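Local coordinates for protein Alpha/beta hydrolase (Pseudomonas aeruginosa PAO1, PDB 4R1D) that binds calcium, forms a complex with its inhibitor Tli4 and probably acts as the lipase effector Tle4 of a type VI secretion system, at residues V250-H255 and L260-L265; G276-V281 and I553-L558; M294-E299 and P476-G481; P337-C342 and T374-V379. One frame throughout, in Å; residues are numbered along the deposited sequence.

Interaction 1 (V250-H255 and L260-L265)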
# COMPACT_ATOMS: atom_id res chain seq x y z
N VAL A 250 23.80 6.89 -8.09
CA VAL A 250 22.55 7.63 -7.96
C VAL A 250 22.43 8.18 -6.54
O VAL A 250 23.13 7.74 -5.63
CB VAL A 250 21.31 6.75 -8.25
CG1 VAL A 250 21.39 6.12 -9.64
CG2 VAL A 250 21.17 5.68 -7.18
N ILE A 251 21.55 9.15 -6.35
CA ILE A 251 21.29 9.69 -5.01
C ILE A 251 19.84 9.42 -4.67
O ILE A 251 18.96 9.72 -5.47
CB ILE A 251 21.53 11.21 -4.98
CG1 ILE A 251 22.99 11.51 -5.31
CG2 ILE A 251 21.14 11.80 -3.62
CD1 ILE A 251 23.25 12.97 -5.63
N LEU A 252 19.58 8.84 -3.50
CA LEU A 252 18.20 8.58 -3.08
C LEU A 252 17.64 9.78 -2.32
O LEU A 252 18.35 10.39 -1.52
CB LEU A 252 18.13 7.34 -2.16
CG LEU A 252 18.70 6.03 -2.70
CD1 LEU A 252 18.42 4.87 -1.75
CD2 LEU A 252 18.12 5.73 -4.08
N VAL A 253 16.39 10.12 -2.59
CA VAL A 253 15.68 11.14 -1.81
C VAL A 253 14.37 10.48 -1.40
O VAL A 253 13.58 10.07 -2.25
CB VAL A 253 15.43 12.42 -2.63
CG1 VAL A 253 14.59 13.40 -1.83
CG2 VAL A 253 16.76 13.05 -3.06
N THR A 254 14.17 10.32 -0.09
CA THR A 254 13.05 9.53 0.38
C THR A 254 12.06 10.34 1.21
O THR A 254 12.43 11.30 1.88
CB THR A 254 13.52 8.33 1.24
OG1 THR A 254 13.89 8.78 2.55
CG2 THR A 254 14.72 7.65 0.58
N HIS A 255 10.81 9.91 1.17
CA HIS A 255 9.78 10.46 2.06
C HIS A 255 9.25 9.37 2.98
O HIS A 255 8.93 8.27 2.54
CB HIS A 255 8.64 11.03 1.22
CG HIS A 255 7.54 11.65 2.03
ND1 HIS A 255 7.72 12.78 2.80
CD2 HIS A 255 6.24 11.31 2.16
CE1 HIS A 255 6.57 13.11 3.37
NE2 HIS A 255 5.66 12.24 2.99
N LEU A 260 12.73 3.60 4.98
CA LEU A 260 12.99 2.23 5.40
C LEU A 260 13.31 1.36 4.18
O LEU A 260 14.19 0.49 4.23
CB LEU A 260 11.81 1.67 6.19
CG LEU A 260 11.64 2.17 7.63
CD1 LEU A 260 11.33 3.64 7.69
CD2 LEU A 260 10.52 1.38 8.32
N VAL A 261 12.61 1.63 3.08
CA VAL A 261 12.90 0.96 1.81
C VAL A 261 14.36 1.23 1.42
O VAL A 261 15.10 0.31 1.08
CB VAL A 261 11.97 1.45 0.69
CG1 VAL A 261 12.39 0.87 -0.67
CG2 VAL A 261 10.48 1.13 1.03
N ALA A 262 14.76 2.49 1.50
CA ALA A 262 16.11 2.90 1.13
C ALA A 262 17.15 2.21 2.02
O ALA A 262 18.17 1.73 1.54
CB ALA A 262 16.26 4.41 1.22
N ARG A 263 16.90 2.17 3.32
CA ARG A 263 17.86 1.53 4.21
C ARG A 263 17.96 0.03 3.97
O ARG A 263 19.05 -0.52 3.99
CB ARG A 263 17.53 1.85 5.67
CG ARG A 263 17.88 3.30 6.05
CD ARG A 263 17.28 3.67 7.40
NE ARG A 263 17.80 2.80 8.44
CZ ARG A 263 17.18 2.51 9.58
NH1 ARG A 263 15.97 3.02 9.85
NH2 ARG A 263 17.76 1.70 10.46
N ALA A 264 16.83 -0.63 3.73
CA ALA A 264 16.85 -2.03 3.35
C ALA A 264 17.72 -2.22 2.10
O ALA A 264 18.52 -3.14 2.03
CB ALA A 264 15.44 -2.55 3.12
N LEU A 265 17.56 -1.32 1.14
CA LEU A 265 18.32 -1.37 -0.11
C LEU A 265 19.84 -1.21 0.08
O LEU A 265 20.62 -2.03 -0.40
CB LEU A 265 17.82 -0.30 -1.08
CG LEU A 265 18.58 -0.18 -2.40
CD1 LEU A 265 18.61 -1.49 -3.18
CD2 LEU A 265 17.96 0.93 -3.24
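Leu252 and Thr254 each turn a methyl onto Ala262: CG of the leucine stands trans to its own carbonyl carbon (chi1 -56°), reaching CD1 out from the strand. In Thr254, a chi1 of 77° puts OG1 between the backbone N and the carbonyl carbon, leaving CG2 to take the helix-facing place. This is the strand-turn-helix step of a beta-alpha-beta unit, in which strand 250-255 leads through a two-residue turn into helix 258-267 and then on to strand 274-280. In alpha/beta hydrolases the corresponding tight turn is the nucleophile elbow, and the arrangement is consistent with one here. The helix doubles back along one face of the sheet, roughly antiparallel to the strand, their short axes at 142° and 8.9 Å apart at closest approach. Nothing but apolar side-chain surface joins them: a turn further along the helix, Leu265 presents CD2 to Leu252 CD1 at 4.2 Å, so one leucine methyl meets two residues a turn apart, Ala262 and Leu265. The polar side of Thr254 is used differently, OG1 hydrogen bonding to His279 ND1 on the neighbouring strand. Strand alternation sends Ile251 and Val253 to the other face of the sheet, onto Val552 of helix 542-556, while Val261 and Ala264 bring the helix against helix 215-238. With the small Ala262 at the closest point, the CA atoms of Thr254 and Ala262 come within 7.3 Å. The Ala262 CB itself reaches both strand side chains, 3.7 Å from Leu252 CD1 and 3.6 Å from Thr254 CG2.

Interaction 2 (G276-V281 and I553-L558)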
# COMPACT_ATOMS: atom_id res chain seq x y z
N GLY A 276 24.67 8.47 -1.85
CA GLY A 276 24.26 9.08 -0.60
C GLY A 276 22.74 9.10 -0.51
O GLY A 276 22.04 8.79 -1.48
N VAL A 277 22.23 9.47 0.66
CA VAL A 277 20.79 9.38 0.88
C VAL A 277 20.27 10.59 1.64
O VAL A 277 20.83 10.99 2.66
CB VAL A 277 20.47 8.13 1.71
CG1 VAL A 277 18.98 8.05 2.00
CG2 VAL A 277 20.96 6.87 0.97
N VAL A 278 19.19 11.16 1.11
CA VAL A 278 18.38 12.14 1.79
C VAL A 278 17.12 11.44 2.31
O VAL A 278 16.41 10.78 1.55
CB VAL A 278 17.99 13.26 0.82
CG1 VAL A 278 16.81 14.10 1.37
CG2 VAL A 278 19.21 14.12 0.51
N HIS A 279 16.86 11.57 3.61
CA HIS A 279 15.62 11.10 4.22
C HIS A 279 14.80 12.28 4.72
O HIS A 279 15.31 13.14 5.46
CB HIS A 279 15.90 10.24 5.46
CG HIS A 279 16.55 8.92 5.19
ND1 HIS A 279 16.11 8.04 4.22
CD2 HIS A 279 17.55 8.29 5.85
CE1 HIS A 279 16.85 6.95 4.26
NE2 HIS A 279 17.73 7.07 5.24
N GLY A 280 13.52 12.29 4.37
CA GLY A 280 12.55 13.22 4.93
C GLY A 280 11.52 12.48 5.76
O GLY A 280 10.98 11.46 5.32
N VAL A 281 11.26 12.99 6.95
CA VAL A 281 10.26 12.44 7.88
C VAL A 281 10.20 10.92 7.98
O VAL A 281 9.10 10.34 7.99
CB VAL A 281 8.84 13.02 7.64
CG1 VAL A 281 8.86 14.53 7.75
CG2 VAL A 281 8.24 12.56 6.28
N ILE A 553 23.48 18.37 -3.08
CA ILE A 553 24.72 19.09 -3.37
C ILE A 553 25.91 18.51 -2.60
O ILE A 553 26.98 18.27 -3.17
CB ILE A 553 24.60 20.59 -3.08
CG1 ILE A 553 23.58 21.24 -4.02
CG2 ILE A 553 25.99 21.25 -3.20
CD1 ILE A 553 23.90 21.03 -5.52
N LYS A 554 25.74 18.29 -1.30
CA LYS A 554 26.82 17.72 -0.50
C LYS A 554 27.23 16.32 -0.97
O LYS A 554 28.42 16.04 -1.15
CB LYS A 554 26.46 17.74 0.98
CG LYS A 554 26.43 19.15 1.60
CD LYS A 554 27.81 19.83 1.54
CE LYS A 554 27.79 21.20 2.23
NZ LYS A 554 29.18 21.75 2.47
N ILE A 555 26.24 15.45 -1.19
CA ILE A 555 26.52 14.08 -1.63
C ILE A 555 27.27 14.06 -2.96
O ILE A 555 28.16 13.25 -3.17
CB ILE A 555 25.22 13.25 -1.73
CG1 ILE A 555 24.65 13.04 -0.32
CG2 ILE A 555 25.49 11.90 -2.47
CD1 ILE A 555 23.15 12.68 -0.26
N THR A 556 26.88 14.96 -3.86
CA THR A 556 27.48 15.09 -5.19
C THR A 556 29.00 15.35 -5.16
O THR A 556 29.72 14.97 -6.08
CB THR A 556 26.74 16.20 -5.98
OG1 THR A 556 25.38 15.81 -6.17
CG2 THR A 556 27.38 16.44 -7.33
N GLN A 557 29.48 15.98 -4.10
CA GLN A 557 30.91 16.25 -3.97
C GLN A 557 31.72 14.94 -4.00
O GLN A 557 32.90 14.93 -4.33
CB GLN A 557 31.20 17.05 -2.70
CG GLN A 557 30.36 18.33 -2.57
CD GLN A 557 30.36 19.18 -3.84
OE1 GLN A 557 29.30 19.55 -4.37
NE2 GLN A 557 31.55 19.52 -4.33
N LEU A 558 31.05 13.83 -3.67
CA LEU A 558 31.67 12.51 -3.67
C LEU A 558 31.71 11.84 -5.04
O LEU A 558 32.39 10.83 -5.22
CB LEU A 558 30.96 11.59 -2.67
CG LEU A 558 31.02 12.11 -1.24
CD1 LEU A 558 30.15 11.26 -0.33
CD2 LEU A 558 32.46 12.14 -0.74
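Ile555 lies across the backbone of Gly276 and Val277 with both its branches. Its CG2 comes to 3.6 Å from Gly276 N, and its CD1 stands 3.5 Å from Val277 N, so the helix meets main chain rather than side chain at this point. With no side chain on Gly276, its CA can approach that of Ile555 to 5.6 Å. The isoleucine sets CG1 trans to its carbonyl carbon (chi1 -68°) and nearly extends CD1 beyond it (chi2 159°), which carries the end of the chain along the strand as far as Val278, whose CG2 is 4.3 Å from Ile555 CD1. Here the C-terminal helix 542-556 rests on the central parallel sheet of the alpha/beta hydrolase fold, on the face opposite helix 258-267. Ile251 and Tyr428, from the strands flanking 274-280, also touch Ile555. Val277 points its CB away from the helix and lays CG1 over one face of the His279 ring. Further out, Lys554 NZ forms a salt bridge with Glu193 OE2 and a hydrogen bond with Pro188 O, tying the helix to helix 191-197 and the loop before it.

Interaction 3 (M294-E299 and P476-G481)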
# COMPACT_ATOMS: atom_id res chain seq x y z
N MET A 294 -5.42 1.38 14.21
CA MET A 294 -5.95 0.03 14.26
C MET A 294 -7.03 -0.13 15.31
O MET A 294 -7.91 -0.97 15.17
CB MET A 294 -4.83 -0.99 14.47
CG MET A 294 -3.90 -1.13 13.26
SD MET A 294 -2.70 -2.45 13.45
CE MET A 294 -3.78 -3.86 13.21
N ARG A 295 -6.98 0.66 16.37
CA ARG A 295 -8.00 0.55 17.41
C ARG A 295 -9.17 1.53 17.25
O ARG A 295 -10.26 1.29 17.78
CB ARG A 295 -7.38 0.67 18.82
CG ARG A 295 -6.43 -0.47 19.21
CD ARG A 295 -7.13 -1.80 19.16
NE ARG A 295 -8.31 -1.81 20.03
CZ ARG A 295 -8.29 -2.13 21.32
NH1 ARG A 295 -7.15 -2.47 21.90
NH2 ARG A 295 -9.41 -2.13 22.03
N CYS A 296 -8.96 2.63 16.51
CA CYS A 296 -9.97 3.70 16.45
C CYS A 296 -10.40 4.13 15.05
O CYS A 296 -11.34 4.92 14.92
CB CYS A 296 -9.46 4.97 17.14
SG CYS A 296 -8.86 4.75 18.83
N GLY A 297 -9.69 3.67 14.02
CA GLY A 297 -9.86 4.21 12.68
C GLY A 297 -9.01 5.45 12.48
O GLY A 297 -8.49 6.02 13.43
N TYR A 298 -8.85 5.88 11.22
CA TYR A 298 -8.21 7.15 10.96
C TYR A 298 -9.14 8.30 11.35
O TYR A 298 -10.36 8.14 11.35
CB TYR A 298 -7.83 7.28 9.49
CG TYR A 298 -6.61 6.46 9.13
CD1 TYR A 298 -6.66 5.07 9.09
CD2 TYR A 298 -5.40 7.09 8.86
CE1 TYR A 298 -5.53 4.33 8.77
CE2 TYR A 298 -4.28 6.36 8.56
CZ TYR A 298 -4.34 4.99 8.51
OH TYR A 298 -3.20 4.28 8.22
N GLU A 299 -8.56 9.45 11.66
CA GLU A 299 -9.33 10.65 11.96
C GLU A 299 -9.88 11.29 10.69
O GLU A 299 -9.34 11.09 9.60
CB GLU A 299 -8.46 11.66 12.71
CG GLU A 299 -7.73 11.07 13.92
CD GLU A 299 -6.90 12.11 14.67
OE1 GLU A 299 -7.50 12.98 15.33
OE2 GLU A 299 -5.65 12.05 14.60
N PRO A 476 -12.27 2.65 30.02
CA PRO A 476 -11.10 3.12 29.27
C PRO A 476 -11.46 3.79 27.94
O PRO A 476 -12.28 3.27 27.17
CB PRO A 476 -10.29 1.84 29.03
CG PRO A 476 -10.61 0.99 30.24
CD PRO A 476 -12.10 1.25 30.46
N THR A 477 -10.83 4.93 27.71
CA THR A 477 -11.05 5.73 26.52
C THR A 477 -9.73 6.28 26.03
O THR A 477 -8.95 6.85 26.80
CB THR A 477 -11.99 6.91 26.83
OG1 THR A 477 -13.26 6.41 27.27
CG2 THR A 477 -12.19 7.78 25.58
N ILE A 478 -9.47 6.14 24.74
CA ILE A 478 -8.26 6.73 24.20
C ILE A 478 -8.39 8.25 24.18
O ILE A 478 -9.34 8.79 23.63
CB ILE A 478 -7.91 6.16 22.82
CG1 ILE A 478 -7.31 4.76 22.99
CG2 ILE A 478 -6.94 7.08 22.09
CD1 ILE A 478 -7.07 3.97 21.70
N VAL A 479 -7.44 8.92 24.83
CA VAL A 479 -7.47 10.37 24.89
C VAL A 479 -6.13 10.95 24.44
O VAL A 479 -5.08 10.32 24.60
CB VAL A 479 -7.74 10.86 26.32
CG1 VAL A 479 -9.13 10.42 26.77
CG2 VAL A 479 -6.68 10.33 27.27
N GLN A 480 -6.19 12.15 23.88
CA GLN A 480 -5.02 12.84 23.40
C GLN A 480 -4.02 13.07 24.55
O GLN A 480 -4.42 13.44 25.66
CB GLN A 480 -5.46 14.18 22.81
CG GLN A 480 -4.44 14.88 21.95
CD GLN A 480 -5.00 16.15 21.34
OE1 GLN A 480 -5.94 16.09 20.54
NE2 GLN A 480 -4.45 17.29 21.72
N GLY A 481 -2.74 12.85 24.27
CA GLY A 481 -1.68 13.14 25.21
C GLY A 481 -1.37 14.62 25.23
O GLY A 481 -2.10 15.40 24.64
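Apolar contact between Cys296 and Ile478 carries this small interface, with Ile478 CD1 placed 3.5 Å from Cys296 SG. The isoleucine reaches across by extending its longer branch: CG1 lies trans to the carbonyl carbon (chi1 -76°) and CD1 continues the chain outward (chi2 173°), so the terminal methyl alone does the touching. Cys296 answers with its sulfur turned beside its own backbone N. The same methyl brushes the base of the Arg295 side chain more loosely, at 4.4 Å from CB. Trp445 of the adjoining strand 443-446 touches both Arg295 and Ile478.

Polar interactions belong to the far end of Arg295 and to the helix terminus. Arg295 NH2 forms a salt bridge with Asp461 OD2, and Arg295 NH1 donates a hydrogen bond to Trp375 O, so the guanidinium group is held by the neighbouring loops while CB faces the isoleucine methyl. The carbonyl of Cys296, at the last helical residue, accepts a hydrogen bond from Asn464 ND2.

As for the backbone, Gly297 leaves helical geometry with a positive phi of 85°, turning the chain out of the helix immediately after the cysteine. The arrangement is that of a helix C-terminus, the end of helix 289-296, packed against 477-479, one of the two edge strands of a four-stranded mixed sheet, away from the calcium site.

Interaction 4 (P337-C342 and T374-V379)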
# COMPACT_ATOMS: atom_id res chain seq x y z
N PRO A 337 8.29 2.91 27.41
CA PRO A 337 6.88 2.71 27.06
C PRO A 337 6.23 3.88 26.34
O PRO A 337 6.66 5.03 26.49
CB PRO A 337 6.21 2.48 28.42
CG PRO A 337 7.10 3.20 29.40
CD PRO A 337 8.50 2.97 28.87
N TRP A 338 5.21 3.57 25.55
CA TRP A 338 4.44 4.58 24.82
C TRP A 338 2.95 4.33 24.92
O TRP A 338 2.15 5.13 24.48
CB TRP A 338 4.88 4.61 23.36
CG TRP A 338 4.90 3.27 22.66
CD1 TRP A 338 5.98 2.45 22.50
CD2 TRP A 338 3.81 2.63 21.99
NE1 TRP A 338 5.62 1.33 21.78
CE2 TRP A 338 4.29 1.42 21.46
CE3 TRP A 338 2.46 2.96 21.79
CZ2 TRP A 338 3.48 0.53 20.74
CZ3 TRP A 338 1.65 2.08 21.08
CH2 TRP A 338 2.17 0.88 20.57
N LEU A 339 2.56 3.21 25.52
CA LEU A 339 1.15 2.88 25.64
C LEU A 339 0.83 2.86 27.11
O LEU A 339 1.33 2.02 27.84
CB LEU A 339 0.87 1.50 25.04
CG LEU A 339 -0.56 0.96 25.23
CD1 LEU A 339 -1.59 1.82 24.51
CD2 LEU A 339 -0.68 -0.49 24.74
N PHE A 340 0.00 3.81 27.53
CA PHE A 340 -0.23 4.04 28.96
C PHE A 340 -1.67 3.80 29.37
O PHE A 340 -2.60 4.34 28.76
CB PHE A 340 0.17 5.47 29.34
CG PHE A 340 1.57 5.84 28.94
CD1 PHE A 340 2.64 5.51 29.75
CD2 PHE A 340 1.81 6.51 27.75
CE1 PHE A 340 3.93 5.85 29.39
CE2 PHE A 340 3.09 6.85 27.38
CZ PHE A 340 4.16 6.53 28.20
N LEU A 341 -1.86 3.01 30.42
CA LEU A 341 -3.18 2.79 30.99
C LEU A 341 -3.28 3.63 32.26
O LEU A 341 -2.57 3.37 33.22
CB LEU A 341 -3.36 1.31 31.32
CG LEU A 341 -3.85 0.35 30.22
CD1 LEU A 341 -3.36 0.70 28.82
CD2 LEU A 341 -3.52 -1.09 30.58
N CYS A 342 -4.14 4.65 32.24
CA CYS A 342 -4.20 5.64 33.32
C CYS A 342 -5.58 5.70 33.94
O CYS A 342 -6.57 5.29 33.33
CB CYS A 342 -3.86 7.03 32.78
SG CYS A 342 -2.23 7.17 32.03
N THR A 374 -5.61 -9.36 24.79
CA THR A 374 -6.44 -8.71 25.80
C THR A 374 -6.95 -7.37 25.28
O THR A 374 -6.54 -6.92 24.21
CB THR A 374 -5.69 -8.49 27.14
OG1 THR A 374 -4.72 -7.44 26.97
CG2 THR A 374 -4.99 -9.76 27.58
N TRP A 375 -7.82 -6.73 26.05
CA TRP A 375 -8.44 -5.48 25.61
C TRP A 375 -7.47 -4.39 25.15
O TRP A 375 -7.86 -3.54 24.34
CB TRP A 375 -9.36 -4.92 26.70
CG TRP A 375 -8.63 -4.34 27.87
CD1 TRP A 375 -8.20 -5.01 28.97
CD2 TRP A 375 -8.25 -2.97 28.05
NE1 TRP A 375 -7.56 -4.15 29.84
CE2 TRP A 375 -7.59 -2.89 29.30
CE3 TRP A 375 -8.40 -1.81 27.29
CZ2 TRP A 375 -7.08 -1.69 29.79
CZ3 TRP A 375 -7.91 -0.61 27.79
CH2 TRP A 375 -7.25 -0.56 29.03
N TYR A 376 -6.24 -4.38 25.65
CA TYR A 376 -5.32 -3.30 25.29
C TYR A 376 -4.35 -3.71 24.19
O TYR A 376 -3.47 -2.94 23.83
CB TYR A 376 -4.57 -2.71 26.51
CG TYR A 376 -3.61 -3.66 27.21
CD1 TYR A 376 -2.28 -3.74 26.81
CD2 TYR A 376 -4.03 -4.46 28.26
CE1 TYR A 376 -1.39 -4.61 27.45
CE2 TYR A 376 -3.16 -5.33 28.89
CZ TYR A 376 -1.85 -5.40 28.49
OH TYR A 376 -0.98 -6.26 29.13
N GLY A 377 -4.53 -4.91 23.65
CA GLY A 377 -3.66 -5.40 22.59
C GLY A 377 -3.94 -4.71 21.28
O GLY A 377 -4.95 -4.04 21.13
N LEU A 378 -3.04 -4.88 20.31
CA LEU A 378 -3.19 -4.24 19.01
C LEU A 378 -4.42 -4.76 18.28
O LEU A 378 -5.17 -4.00 17.66
CB LEU A 378 -1.96 -4.50 18.17
CG LEU A 378 -1.92 -3.75 16.84
CD1 LEU A 378 -1.83 -2.25 17.09
CD2 LEU A 378 -0.72 -4.24 16.02
N VAL A 379 -4.60 -6.08 18.33
CA VAL A 379 -5.80 -6.72 17.82
C VAL A 379 -6.44 -7.55 18.93
O VAL A 379 -6.23 -8.76 19.03
CB VAL A 379 -5.51 -7.61 16.61
CG1 VAL A 379 -6.82 -8.13 16.01
CG2 VAL A 379 -4.73 -6.83 15.57
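A type I beta turn from Thr374 to Gly377 presses its two central residues, Trp375 and Tyr376, onto Leu339 and Leu341 of the mixed sheet. The turn is closed by Gly377 N donating to Thr374 O at 2.9 Å. Both aromatic side chains adopt a chi1 that sets CG between backbone N and carbonyl carbon (72° for Trp375, 66° for Tyr376), and the tyrosine CB sits over the centre of the indole. Indole NE1 in turn lies in the plane of the phenol ring, at its edge; its hydrogen bond goes to Glu453 OE2.

Leu341 occupies the angle between the two rings. Its CD2 lies over one face of Tyr376, 4.1 Å from Tyr376 CD2, and meets the six-membered end of the indole obliquely, 3.7 Å from Trp375 CZ2. Leu341 CG is equally near Trp375 CH2, at 3.7 Å. Leu339 comes instead to the tyrosine's edge, its CD2 4.2 Å from Tyr376 CD1 and 3.8 Å from Tyr376 O, a carbonyl that Tyr291 OH hydrogen bonds.

Leu339 also belongs with Trp338 to a classic beta bulge opposite Tyr359, whose ring stacks on Tyr376. Around the contact, strand 443-446 supplies Trp445 beside Leu339, Leu341 and Trp375, while Leu339 further touches Ile369 of helix 365-370 and Tyr291 of helix 289-296.

In the fold
From the N terminus, interaction 1 comes first and closes a short loop, strand to following helix, before interaction 2 opens. Interaction 2 then spans from strand 274-280 to the C-terminal helix; interaction 3 is nested inside it, interaction 4 inside interaction 3, and none cross. Two groups result. Interactions 1 and 2, with centres 10 Å apart, share the parallel sheet, where Thr254 N probably hydrogen bonds to Val278 O at 2.8 Å. Interactions 3 and 4, centres 11 Å apart, share the mixed sheet and touch where Pro476 CB meets Trp375 CZ3 at 3.6 Å. The two groups lie on opposite sides of the chain's centre.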